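Local structure of reducing end xylose-releasing exo-oligoxylanase (Bacillus halodurans, 1WU4) at residues 133-138 / 205-210; 199-204 / 272-277; 227-232 / 243-248; 327-332 / 366-371. The protein hydrolyses xylooligosaccharides of three or more units, releasing xylose from the reducing end with inversion of anomeric configuration. The protein carries 1 engineered substitution. One frame throughout, in Å; residues are numbered along the deposited sequence.

Contact 1 (133-138 / 205-210)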
# COMPACT_ATOMS: atom_id res chain seq x y z
N PHE A 133 -4.90 -7.50 0.72
CA PHE A 133 -5.20 -8.87 1.18
C PHE A 133 -5.14 -9.81 -0.02
O PHE A 133 -4.50 -10.86 0.03
CB PHE A 133 -6.62 -8.98 1.78
CG PHE A 133 -6.75 -8.44 3.18
CD1 PHE A 133 -5.82 -8.75 4.17
CD2 PHE A 133 -7.85 -7.66 3.53
CE1 PHE A 133 -5.98 -8.30 5.48
CE2 PHE A 133 -8.02 -7.20 4.83
CZ PHE A 133 -7.09 -7.52 5.81
N ALA A 134 -5.82 -9.43 -1.09
CA ALA A 134 -5.87 -10.26 -2.29
C ALA A 134 -4.50 -10.58 -2.87
O ALA A 134 -4.20 -11.74 -3.13
CB ALA A 134 -6.75 -9.60 -3.35
N LEU A 135 -3.66 -9.57 -3.08
CA LEU A 135 -2.36 -9.86 -3.65
C LEU A 135 -1.48 -10.65 -2.68
O LEU A 135 -0.77 -11.57 -3.10
CB LEU A 135 -1.63 -8.59 -4.10
CG LEU A 135 -0.38 -8.89 -4.95
CD1 LEU A 135 -0.78 -9.67 -6.20
CD2 LEU A 135 0.30 -7.59 -5.35
N ALA A 136 -1.53 -10.31 -1.40
CA ALA A 136 -0.74 -11.03 -0.40
C ALA A 136 -1.14 -12.50 -0.39
O ALA A 136 -0.28 -13.39 -0.28
CB ALA A 136 -0.94 -10.42 0.98
N LEU A 137 -2.43 -12.77 -0.51
CA LEU A 137 -2.93 -14.14 -0.54
C LEU A 137 -2.46 -14.88 -1.80
O LEU A 137 -2.11 -16.05 -1.72
CB LEU A 137 -4.46 -14.15 -0.45
CG LEU A 137 -5.03 -13.80 0.93
CD1 LEU A 137 -6.50 -13.47 0.81
CD2 LEU A 137 -4.83 -14.97 1.88
N PHE A 138 -2.44 -14.20 -2.95
CA PHE A 138 -1.95 -14.85 -4.16
C PHE A 138 -0.48 -15.18 -3.97
O PHE A 138 -0.03 -16.27 -4.32
CB PHE A 138 -2.09 -13.94 -5.40
CG PHE A 138 -3.47 -13.92 -6.00
CD1 PHE A 138 -4.11 -15.11 -6.38
CD2 PHE A 138 -4.12 -12.72 -6.24
CE1 PHE A 138 -5.37 -15.09 -6.98
CE2 PHE A 138 -5.38 -12.69 -6.84
CZ PHE A 138 -6.01 -13.88 -7.21
N GLU A 205 -2.58 -5.54 -12.60
CA GLU A 205 -1.96 -6.28 -13.71
C GLU A 205 -1.87 -7.74 -13.31
O GLU A 205 -2.13 -8.65 -14.10
CB GLU A 205 -0.56 -5.74 -13.98
CG GLU A 205 -0.52 -4.30 -14.46
CD GLU A 205 -0.74 -4.18 -15.95
OE1 GLU A 205 -1.63 -4.87 -16.49
OE2 GLU A 205 -0.02 -3.37 -16.58
N LEU A 206 -1.49 -7.98 -12.06
CA LEU A 206 -1.37 -9.35 -11.57
C LEU A 206 -2.75 -9.98 -11.39
O LEU A 206 -2.93 -11.16 -11.66
CB LEU A 206 -0.56 -9.38 -10.27
CG LEU A 206 0.89 -8.90 -10.47
CD1 LEU A 206 1.59 -8.78 -9.13
CD2 LEU A 206 1.63 -9.87 -11.39
N PHE A 207 -3.73 -9.18 -10.96
CA PHE A 207 -5.07 -9.71 -10.81
C PHE A 207 -5.59 -10.14 -12.19
O PHE A 207 -6.36 -11.09 -12.30
CB PHE A 207 -6.03 -8.67 -10.23
CG PHE A 207 -5.72 -8.25 -8.81
CD1 PHE A 207 -4.84 -8.98 -8.01
CD2 PHE A 207 -6.34 -7.13 -8.27
CE1 PHE A 207 -4.58 -8.59 -6.69
CE2 PHE A 207 -6.09 -6.73 -6.96
CZ PHE A 207 -5.21 -7.46 -6.17
N SER A 208 -5.15 -9.45 -13.24
CA SER A 208 -5.60 -9.79 -14.59
C SER A 208 -5.06 -11.15 -15.03
O SER A 208 -5.50 -11.70 -16.05
CB SER A 208 -5.19 -8.71 -15.60
OG SER A 208 -3.84 -8.85 -16.03
N LEU A 209 -4.12 -11.69 -14.27
CA LEU A 209 -3.53 -12.99 -14.59
C LEU A 209 -4.03 -14.08 -13.65
O LEU A 209 -4.14 -15.24 -14.04
CB LEU A 209 -2.01 -12.93 -14.48
CG LEU A 209 -1.25 -11.91 -15.34
CD1 LEU A 209 0.23 -11.97 -15.01
CD2 LEU A 209 -1.49 -12.21 -16.81
N TRP A 210 -4.35 -13.70 -12.41
CA TRP A 210 -4.75 -14.68 -11.40
C TRP A 210 -6.17 -14.66 -10.85
O TRP A 210 -6.57 -15.61 -10.17
CB TRP A 210 -3.76 -14.60 -10.23
CG TRP A 210 -2.32 -14.66 -10.66
CD1 TRP A 210 -1.81 -15.37 -11.71
CD2 TRP A 210 -1.20 -14.04 -10.01
NE1 TRP A 210 -0.44 -15.22 -11.76
CE2 TRP A 210 -0.04 -14.42 -10.73
CE3 TRP A 210 -1.06 -13.21 -8.89
CZ2 TRP A 210 1.24 -13.99 -10.37
CZ3 TRP A 210 0.21 -12.78 -8.53
CH2 TRP A 210 1.35 -13.17 -9.27

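Contact 2 (199-204 / 272-277)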
# COMPACT_ATOMS: atom_id res chain seq x y z
N HIS A 199 -4.86 3.57 -5.67
CA HIS A 199 -4.65 3.03 -7.01
C HIS A 199 -3.34 2.27 -7.16
O HIS A 199 -2.25 2.84 -7.06
CB HIS A 199 -4.75 4.17 -8.03
CG HIS A 199 -6.13 4.72 -8.16
ND1 HIS A 199 -6.98 4.37 -9.18
CD2 HIS A 199 -6.85 5.52 -7.33
CE1 HIS A 199 -8.16 4.92 -8.98
NE2 HIS A 199 -8.11 5.62 -7.87
N LEU A 200 -3.47 0.98 -7.41
CA LEU A 200 -2.32 0.09 -7.56
C LEU A 200 -2.40 -0.64 -8.89
O LEU A 200 -2.71 -1.84 -8.95
CB LEU A 200 -2.33 -0.92 -6.41
CG LEU A 200 -2.45 -0.32 -5.00
CD1 LEU A 200 -2.61 -1.44 -3.98
CD2 LEU A 200 -1.22 0.52 -4.68
N PRO A 201 -2.10 0.07 -10.00
CA PRO A 201 -2.16 -0.57 -11.31
C PRO A 201 -1.31 -1.83 -11.42
O PRO A 201 -1.68 -2.78 -12.11
CB PRO A 201 -1.71 0.54 -12.26
CG PRO A 201 -0.85 1.42 -11.41
CD PRO A 201 -1.59 1.45 -10.09
N HIS A 202 -0.18 -1.83 -10.72
CA HIS A 202 0.71 -2.99 -10.74
C HIS A 202 0.05 -4.20 -10.07
O HIS A 202 0.32 -5.34 -10.44
CB HIS A 202 2.06 -2.65 -10.09
CG HIS A 202 1.96 -1.90 -8.80
ND1 HIS A 202 1.24 -0.74 -8.66
CD2 HIS A 202 2.53 -2.14 -7.59
CE1 HIS A 202 1.36 -0.29 -7.42
NE2 HIS A 202 2.14 -1.12 -6.75
N PHE A 203 -0.81 -3.96 -9.08
CA PHE A 203 -1.52 -5.05 -8.42
C PHE A 203 -2.58 -5.58 -9.39
O PHE A 203 -2.74 -6.79 -9.55
CB PHE A 203 -2.23 -4.55 -7.15
CG PHE A 203 -1.35 -4.48 -5.93
CD1 PHE A 203 -0.04 -3.99 -6.01
CD2 PHE A 203 -1.84 -4.85 -4.68
CE1 PHE A 203 0.75 -3.88 -4.86
CE2 PHE A 203 -1.06 -4.74 -3.54
CZ PHE A 203 0.24 -4.26 -3.62
N TYR A 204 -3.28 -4.67 -10.05
CA TYR A 204 -4.34 -5.07 -10.98
C TYR A 204 -3.80 -5.86 -12.17
O TYR A 204 -4.48 -6.73 -12.70
CB TYR A 204 -5.13 -3.84 -11.46
CG TYR A 204 -5.53 -2.89 -10.34
CD1 TYR A 204 -5.67 -3.35 -9.02
CD2 TYR A 204 -5.68 -1.53 -10.58
CE1 TYR A 204 -5.95 -2.47 -7.98
CE2 TYR A 204 -5.96 -0.64 -9.55
CZ TYR A 204 -6.08 -1.11 -8.25
OH TYR A 204 -6.28 -0.23 -7.22
N GLY A 272 6.64 4.26 -7.75
CA GLY A 272 7.96 3.64 -7.77
C GLY A 272 7.88 2.14 -7.93
O GLY A 272 8.62 1.55 -8.73
N LEU A 273 7.00 1.48 -7.19
CA LEU A 273 6.89 0.03 -7.29
C LEU A 273 6.35 -0.41 -8.64
O LEU A 273 6.81 -1.41 -9.20
CB LEU A 273 6.02 -0.53 -6.15
CG LEU A 273 6.07 -2.05 -6.02
CD1 LEU A 273 7.51 -2.51 -5.77
CD2 LEU A 273 5.17 -2.50 -4.89
N ASP A 274 5.37 0.32 -9.18
CA ASP A 274 4.82 -0.02 -10.48
C ASP A 274 5.91 0.10 -11.55
O ASP A 274 5.99 -0.74 -12.45
CB ASP A 274 3.63 0.90 -10.82
CG ASP A 274 3.00 0.58 -12.17
OD1 ASP A 274 2.89 -0.61 -12.53
OD2 ASP A 274 2.58 1.53 -12.87
N ALA A 275 6.76 1.12 -11.43
CA ALA A 275 7.84 1.31 -12.40
C ALA A 275 8.81 0.14 -12.34
O ALA A 275 9.26 -0.36 -13.37
CB ALA A 275 8.57 2.61 -12.11
N GLU A 276 9.13 -0.30 -11.13
CA GLU A 276 10.06 -1.42 -10.96
C GLU A 276 9.49 -2.73 -11.48
O GLU A 276 10.17 -3.47 -12.18
CB GLU A 276 10.43 -1.58 -9.48
CG GLU A 276 11.39 -2.74 -9.20
CD GLU A 276 12.63 -2.72 -10.08
OE1 GLU A 276 13.07 -1.63 -10.48
OE2 GLU A 276 13.17 -3.82 -10.36
N TRP A 277 8.24 -3.01 -11.14
CA TRP A 277 7.59 -4.24 -11.57
C TRP A 277 7.22 -4.30 -13.05
O TRP A 277 7.51 -5.28 -13.73
CB TRP A 277 6.33 -4.50 -10.75
CG TRP A 277 6.57 -5.01 -9.35
CD1 TRP A 277 7.78 -5.16 -8.72
CD2 TRP A 277 5.57 -5.43 -8.42
NE1 TRP A 277 7.58 -5.66 -7.45
CE2 TRP A 277 6.24 -5.83 -7.24
CE3 TRP A 277 4.17 -5.51 -8.47
CZ2 TRP A 277 5.55 -6.30 -6.11
CZ3 TRP A 277 3.49 -5.98 -7.35
CH2 TRP A 277 4.18 -6.36 -6.19

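Contact 3 (227-232 / 243-248)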
# COMPACT_ATOMS: atom_id res chain seq x y z
N ARG A 227 -3.75 4.11 -14.13
CA ARG A 227 -2.57 4.82 -14.60
C ARG A 227 -2.98 6.17 -15.19
O ARG A 227 -2.32 7.18 -14.98
CB ARG A 227 -1.80 3.99 -15.63
CG ARG A 227 -1.16 2.73 -15.03
CD ARG A 227 0.03 2.25 -15.85
NE ARG A 227 0.73 1.14 -15.20
CZ ARG A 227 0.41 -0.14 -15.34
NH1 ARG A 227 -0.61 -0.49 -16.11
NH2 ARG A 227 1.10 -1.07 -14.69
N GLU A 228 -4.09 6.19 -15.92
CA GLU A 228 -4.56 7.44 -16.51
C GLU A 228 -5.10 8.38 -15.44
O GLU A 228 -4.93 9.59 -15.52
CB GLU A 228 -5.63 7.17 -17.56
CG GLU A 228 -5.07 6.59 -18.85
CD GLU A 228 -4.00 7.48 -19.46
OE1 GLU A 228 -4.30 8.65 -19.78
OE2 GLU A 228 -2.85 7.02 -19.61
N TYR A 229 -5.73 7.81 -14.42
CA TYR A 229 -6.31 8.60 -13.33
C TYR A 229 -5.22 9.33 -12.56
O TYR A 229 -5.38 10.50 -12.21
CB TYR A 229 -7.09 7.68 -12.39
CG TYR A 229 -7.80 8.39 -11.26
CD1 TYR A 229 -8.86 9.27 -11.51
CD2 TYR A 229 -7.44 8.16 -9.93
CE1 TYR A 229 -9.54 9.90 -10.47
CE2 TYR A 229 -8.11 8.78 -8.88
CZ TYR A 229 -9.16 9.65 -9.16
OH TYR A 229 -9.82 10.24 -8.12
N LEU A 230 -4.11 8.65 -12.29
CA LEU A 230 -3.02 9.28 -11.56
C LEU A 230 -2.50 10.51 -12.30
O LEU A 230 -2.08 11.49 -11.68
CB LEU A 230 -1.89 8.28 -11.32
CG LEU A 230 -2.19 7.19 -10.28
CD1 LEU A 230 -1.00 6.25 -10.17
CD2 LEU A 230 -2.49 7.82 -8.93
N LYS A 231 -2.55 10.48 -13.63
CA LYS A 231 -2.07 11.60 -14.43
C LYS A 231 -2.90 12.86 -14.18
O LYS A 231 -2.36 13.97 -14.15
CB LYS A 231 -2.09 11.25 -15.92
CG LYS A 231 -1.13 10.13 -16.30
CD LYS A 231 -1.03 9.96 -17.80
CE LYS A 231 -0.03 8.88 -18.16
NZ LYS A 231 0.06 8.67 -19.63
N ILE A 232 -4.21 12.71 -14.00
CA ILE A 232 -5.04 13.88 -13.75
C ILE A 232 -5.19 14.23 -12.27
O ILE A 232 -5.57 15.35 -11.93
CB ILE A 232 -6.46 13.74 -14.39
CG1 ILE A 232 -7.21 12.55 -13.80
CG2 ILE A 232 -6.33 13.58 -15.91
CD1 ILE A 232 -8.66 12.45 -14.29
N GLU A 243 -5.64 13.59 -0.90
CA GLU A 243 -5.97 12.34 -0.24
C GLU A 243 -7.20 11.71 -0.89
O GLU A 243 -7.20 10.52 -1.20
CB GLU A 243 -6.20 12.58 1.25
CG GLU A 243 -4.92 12.95 1.99
CD GLU A 243 -5.12 13.06 3.48
OE1 GLU A 243 -5.77 14.04 3.92
OE2 GLU A 243 -4.63 12.18 4.21
N TYR A 244 -8.26 12.50 -1.07
CA TYR A 244 -9.48 12.04 -1.73
C TYR A 244 -9.63 12.87 -3.00
O TYR A 244 -9.29 14.06 -3.02
CB TYR A 244 -10.74 12.27 -0.90
CG TYR A 244 -10.89 11.52 0.40
CD1 TYR A 244 -9.91 10.64 0.87
CD2 TYR A 244 -12.01 11.73 1.20
CE1 TYR A 244 -10.05 10.00 2.11
CE2 TYR A 244 -12.15 11.11 2.43
CZ TYR A 244 -11.17 10.25 2.88
OH TYR A 244 -11.33 9.67 4.12
N ALA A 245 -10.17 12.26 -4.05
CA ALA A 245 -10.38 12.97 -5.30
C ALA A 245 -11.62 12.42 -5.99
O ALA A 245 -11.95 11.25 -5.87
CB ALA A 245 -9.17 12.82 -6.21
N TYR A 246 -12.32 13.29 -6.72
CA TYR A 246 -13.50 12.87 -7.45
C TYR A 246 -13.01 12.07 -8.65
O TYR A 246 -11.81 12.03 -8.93
CB TYR A 246 -14.27 14.10 -7.93
CG TYR A 246 -14.82 14.94 -6.80
CD1 TYR A 246 -15.82 14.44 -5.97
CD2 TYR A 246 -14.35 16.23 -6.56
CE1 TYR A 246 -16.34 15.20 -4.92
CE2 TYR A 246 -14.86 17.00 -5.52
CZ TYR A 246 -15.85 16.48 -4.71
OH TYR A 246 -16.36 17.25 -3.68
N TYR A 247 -13.93 11.41 -9.36
CA TYR A 247 -13.52 10.64 -10.52
C TYR A 247 -12.94 11.57 -11.58
O TYR A 247 -12.13 11.15 -12.40
CB TYR A 247 -14.70 9.87 -11.12
CG TYR A 247 -15.25 8.77 -10.24
CD1 TYR A 247 -14.41 7.95 -9.49
CD2 TYR A 247 -16.62 8.51 -10.21
CE1 TYR A 247 -14.91 6.90 -8.72
CE2 TYR A 247 -17.14 7.47 -9.45
CZ TYR A 247 -16.28 6.67 -8.71
OH TYR A 247 -16.80 5.63 -7.96
N ASP A 248 -13.34 12.84 -11.56
CA ASP A 248 -12.83 13.79 -12.54
C ASP A 248 -11.39 14.20 -12.26
O ASP A 248 -10.80 14.98 -13.00
CB ASP A 248 -13.74 15.04 -12.65
CG ASP A 248 -13.79 15.86 -11.37
OD1 ASP A 248 -12.77 15.95 -10.66
OD2 ASP A 248 -14.86 16.46 -11.08

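Contact 4 (327-332 / 366-371)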
# COMPACT_ATOMS: atom_id res chain seq x y z
N ASN A 327 8.89 9.13 -0.60
CA ASN A 327 9.59 9.90 -1.62
C ASN A 327 10.83 9.14 -2.08
O ASN A 327 11.19 9.18 -3.26
CB ASN A 327 9.99 11.28 -1.09
CG ASN A 327 8.82 12.25 -1.04
OD1 ASN A 327 7.77 12.00 -1.64
ND2 ASN A 327 9.01 13.36 -0.35
N ALA A 328 11.49 8.46 -1.15
CA ALA A 328 12.68 7.68 -1.49
C ALA A 328 12.29 6.48 -2.35
O ALA A 328 12.95 6.17 -3.34
CB ALA A 328 13.38 7.22 -0.22
N MET A 329 11.21 5.79 -1.98
CA MET A 329 10.74 4.64 -2.74
C MET A 329 10.38 5.09 -4.16
O MET A 329 10.52 4.33 -5.12
CB MET A 329 9.53 4.00 -2.04
CG MET A 329 9.01 2.73 -2.71
SD MET A 329 8.07 1.76 -1.53
CE MET A 329 7.06 0.76 -2.63
N GLY A 330 9.91 6.33 -4.27
CA GLY A 330 9.55 6.86 -5.57
C GLY A 330 10.72 6.90 -6.53
O GLY A 330 10.53 6.89 -7.74
N SER A 331 11.94 6.95 -5.99
CA SER A 331 13.13 7.00 -6.83
C SER A 331 13.24 5.82 -7.79
O SER A 331 13.95 5.90 -8.79
CB SER A 331 14.39 7.06 -5.95
OG SER A 331 14.44 8.28 -5.23
N LEU A 332 12.54 4.73 -7.51
CA LEU A 332 12.58 3.57 -8.40
C LEU A 332 11.98 3.91 -9.76
O LEU A 332 12.22 3.22 -10.75
CB LEU A 332 11.82 2.39 -7.78
CG LEU A 332 12.51 1.69 -6.60
CD1 LEU A 332 11.52 0.78 -5.89
CD2 LEU A 332 13.72 0.90 -7.09
N LEU A 366 9.20 0.19 6.13
CA LEU A 366 9.59 -1.17 5.77
C LEU A 366 9.34 -1.45 4.29
O LEU A 366 10.15 -2.09 3.64
CB LEU A 366 8.87 -2.21 6.64
CG LEU A 366 9.20 -3.67 6.33
CD1 LEU A 366 10.71 -3.90 6.38
CD2 LEU A 366 8.50 -4.59 7.31
N PHE A 367 8.21 -0.97 3.75
CA PHE A 367 7.94 -1.19 2.34
C PHE A 367 9.05 -0.57 1.49
O PHE A 367 9.53 -1.18 0.53
CB PHE A 367 6.59 -0.61 1.92
CG PHE A 367 5.41 -1.47 2.29
CD1 PHE A 367 5.44 -2.85 2.10
CD2 PHE A 367 4.25 -0.89 2.78
CE1 PHE A 367 4.33 -3.64 2.39
CE2 PHE A 367 3.13 -1.67 3.08
CZ PHE A 367 3.17 -3.04 2.89
N ALA A 368 9.47 0.64 1.85
CA ALA A 368 10.53 1.32 1.12
C ALA A 368 11.87 0.59 1.26
O ALA A 368 12.65 0.53 0.31
CB ALA A 368 10.66 2.76 1.61
N MET A 369 12.13 0.04 2.44
CA MET A 369 13.37 -0.69 2.67
C MET A 369 13.38 -1.94 1.79
O MET A 369 14.41 -2.30 1.22
CB MET A 369 13.50 -1.10 4.14
CG MET A 369 14.93 -1.34 4.59
SD MET A 369 15.95 0.17 4.48
CE MET A 369 15.82 0.78 6.14
N LEU A 370 12.24 -2.60 1.68
CA LEU A 370 12.15 -3.80 0.86
C LEU A 370 12.29 -3.44 -0.62
O LEU A 370 13.08 -4.06 -1.34
CB LEU A 370 10.81 -4.51 1.09
CG LEU A 370 10.61 -5.17 2.45
CD1 LEU A 370 9.18 -5.68 2.56
CD2 LEU A 370 11.60 -6.31 2.64
N ALA A 371 11.54 -2.45 -1.08
CA ALA A 371 11.58 -2.06 -2.48
C ALA A 371 12.93 -1.51 -2.94
O ALA A 371 13.44 -1.89 -4.00
CB ALA A 371 10.48 -1.03 -2.78

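Contact 1 (133-138 / 205-210)
Phe138 and Leu135 meet Phe207 and Trp210 where the helical segments 133-138 and 205-210 cross at 57°, their axes 10.9 Å apart at closest approach, a separation wide enough for aromatic rings to fill. Phe138 is covered most. Its CG stands anti to its own carbonyl carbon (chi1 -81°), and this sends the ring toward the end of helix 201-210, where Trp210 CB sits over one face in a CH-pi contact, 3.8 Å from the ring centroid and 17° off its normal. The two side chains run antiparallel past one another, and Trp210 CE3 comes to 3.7 Å from Phe138 CB. At the far rim of the phenyl ring, Phe138 CE2 lies 3.9 Å from Phe207 CD1. Phe207 in turn reaches across to helix 127-144, its CZ 3.9 Å from Ala134 CB, while the edge of its ring faces the backbone of Leu135. Leu135 closes the other end, CD1 touching both Leu206 CD1 (3.9 Å) and Trp210 CZ3 (4.0 Å). An alanine in place of Phe138 would remove the whole ring and would probably leave a gap between Trp210 CB and Phe207. Leu162 of helix 154-167 also touches Ala134, Phe138 and Phe207. The side chains that meet are all apolar or aromatic, and the polar atoms touched, such as Trp210 O, belong to the backbone, so shape complementarity and dispersion hold these barrel helices together.

Contact 2 (199-204 / 272-277)
Leu273, the first residue of 272-277 to touch the other segment, lays its CD2 methyl against the edge of the His202 imidazole, 3.8 Å from His202 CD2, the two side chains crossing at about a right angle. One residue on, Asp274 makes the closest backbone approach, its CA 5.1 Å from that of His202. Its CG lies anti to the backbone N (chi1 -180°), which carries the carboxylate past the histidine: Asp274 OD1 reaches 3.3 Å from His202 CB, and OD2 lies 3.7 Å from Pro201 CG. The charge of this carboxylate is met by Arg227 of helix 216-233 in a salt bridge. Asp274 CB lies 3.6 Å from His202 ND1, a buried nitrogen that finds no hydrogen-bonding partner in the model. Such close approach of helix 201-210, near its start, to helix 265-278 belongs to the (alpha/alpha)6 barrel of glycoside hydrolase family 8, built of an inner and an outer ring of six helices each. The His202 ring is held between Asp274 on one face and Phe203 CD1 on the other. Farther along, Trp277 receives the edge of His202 in an offset edge-to-face pair, centroids 5.6 Å apart and planes at 70°, with His202 CD2 3.8 Å from Trp277 CE3. Beside it, Trp277 CZ3 approaches Phe203 CE1, and the indole NE1 of Trp277 is hydrogen-bonded to the carbonyl oxygen of Phe376.

Contact 3 (227-232 / 243-248)
Tyr229 carries this contact, spanning from helix 216-233 to the chain at 243-248 and burying far more surface than any other residue here. With CG anti to the backbone N (chi1 -177°), its ring extends outward and delivers the hydroxyl to the backbone of the other segment. There Tyr229 OH donates a hydrogen bond to Tyr246 O at 2.8 Å; the C=O...donor angle is 130°, and the hydroxyl oxygen stands 50° out of the carbonyl plane, so the bond does not follow a lone-pair direction. Two carbonyl oxygens lie at the ring edge, near its plane: Tyr246 O, and Tyr247 O at 3.5 Å from Tyr229 CE1. Ala245 CB lies 3.3 Å from Tyr229 OH and makes an apolar contact with Tyr229 CZ at 4.3 Å. Ile232, one helical turn on, is the next most covered side chain: its CD1 methyl rests 3.6 Å from Asp248 O. Ile232 and Asp248 are both exposed, so this is the outer end of the contact. Asp248 offers its backbone here, its side chain pointing away, with OD1 hydrogen-bonded to Thr250 OG1. Near the same turn, a bound glycerol, probably from the crystallisation liquor, is hydrogen-bonded to Tyr247 N. Tyr229 also touches Ser194 of strand 193-194, the antiparallel partner of strand 245-246, and its ring meets that of His199. The tyrosine therefore ties helix 216-233 to this small two-stranded sheet, while Leu230 and Lys231 turn to Trp283 of helix 282-295.

Contact 4 (327-332 / 366-371)
Met329 lies against Ala368 and Ala371 where two helices of the (alpha/alpha)6 barrel come together, 320-329 near its C-terminal end and 358-372. The backbones approach closely, Met329 CA and Ala368 CA being 5.1 Å apart, a spacing permitted by the small alanine side chains. Met329 has CG anti to its backbone N (chi1 -176°) and stays extended beyond it, so that the thioether runs across the neighbouring helix: SD lies 3.6 Å from Ala368 CA, and the terminal CE methyl comes to 3.9 Å from Ala371 CB. Nearer the root of the side chain, Met329 CB meets Ala368 CB at 4.0 Å. Leu332 reaches the same alanine as the methionine methyl, its CD1 ending 3.7 Å from Ala371 CB. A glycine replacing Met329 would strip away this whole arm and would probably open a gap over Ala368 and Ala371, leaving the helices less firmly held. Farther out, Phe347 of helix 340-348 touches both Ala328 and Ala368, bridging the two segments from another helix. Phe376 contacts Ala371 and also meets the Phe367 ring, which also packs edge-to-face with Tyr74. Leu332 touches Leu17 of helix 17-20 as well. Beyond the helical residues of 327-332, Ser331 and Leu332 form a 3-10 turn, which is probably held in part by the hydrogen bonds of Ser331 OG with Gln292 NE2 and Ala340 O.

Overall arrangement
Contacts 1 and 2 share helix 201-210 and touch directly, Leu135 CD2 lying 3.5 Å from Phe203 CD2. Arg227, in the first segment of contact 3, joins three contacts by charge: its NH1 is 3.0 Å from Glu205 OE2 of contact 1, and its NH2 is 2.9 Å from Asp274 OD1 of contact 2. Contact 4 meets contact 2 through van der Waals packing, with Gly272 O 3.4 Å from Leu332 CB and Met329 CE 3.9 Å from Leu273 CB, but touches neither contact 1 nor contact 3. The side chains of Phe367 and Phe203 lie about 8 and 11 Å from that of Glu70, the probable proton donor; the side chain of Ala245 is about 10 Å from that of Asp263, the probable proton acceptor.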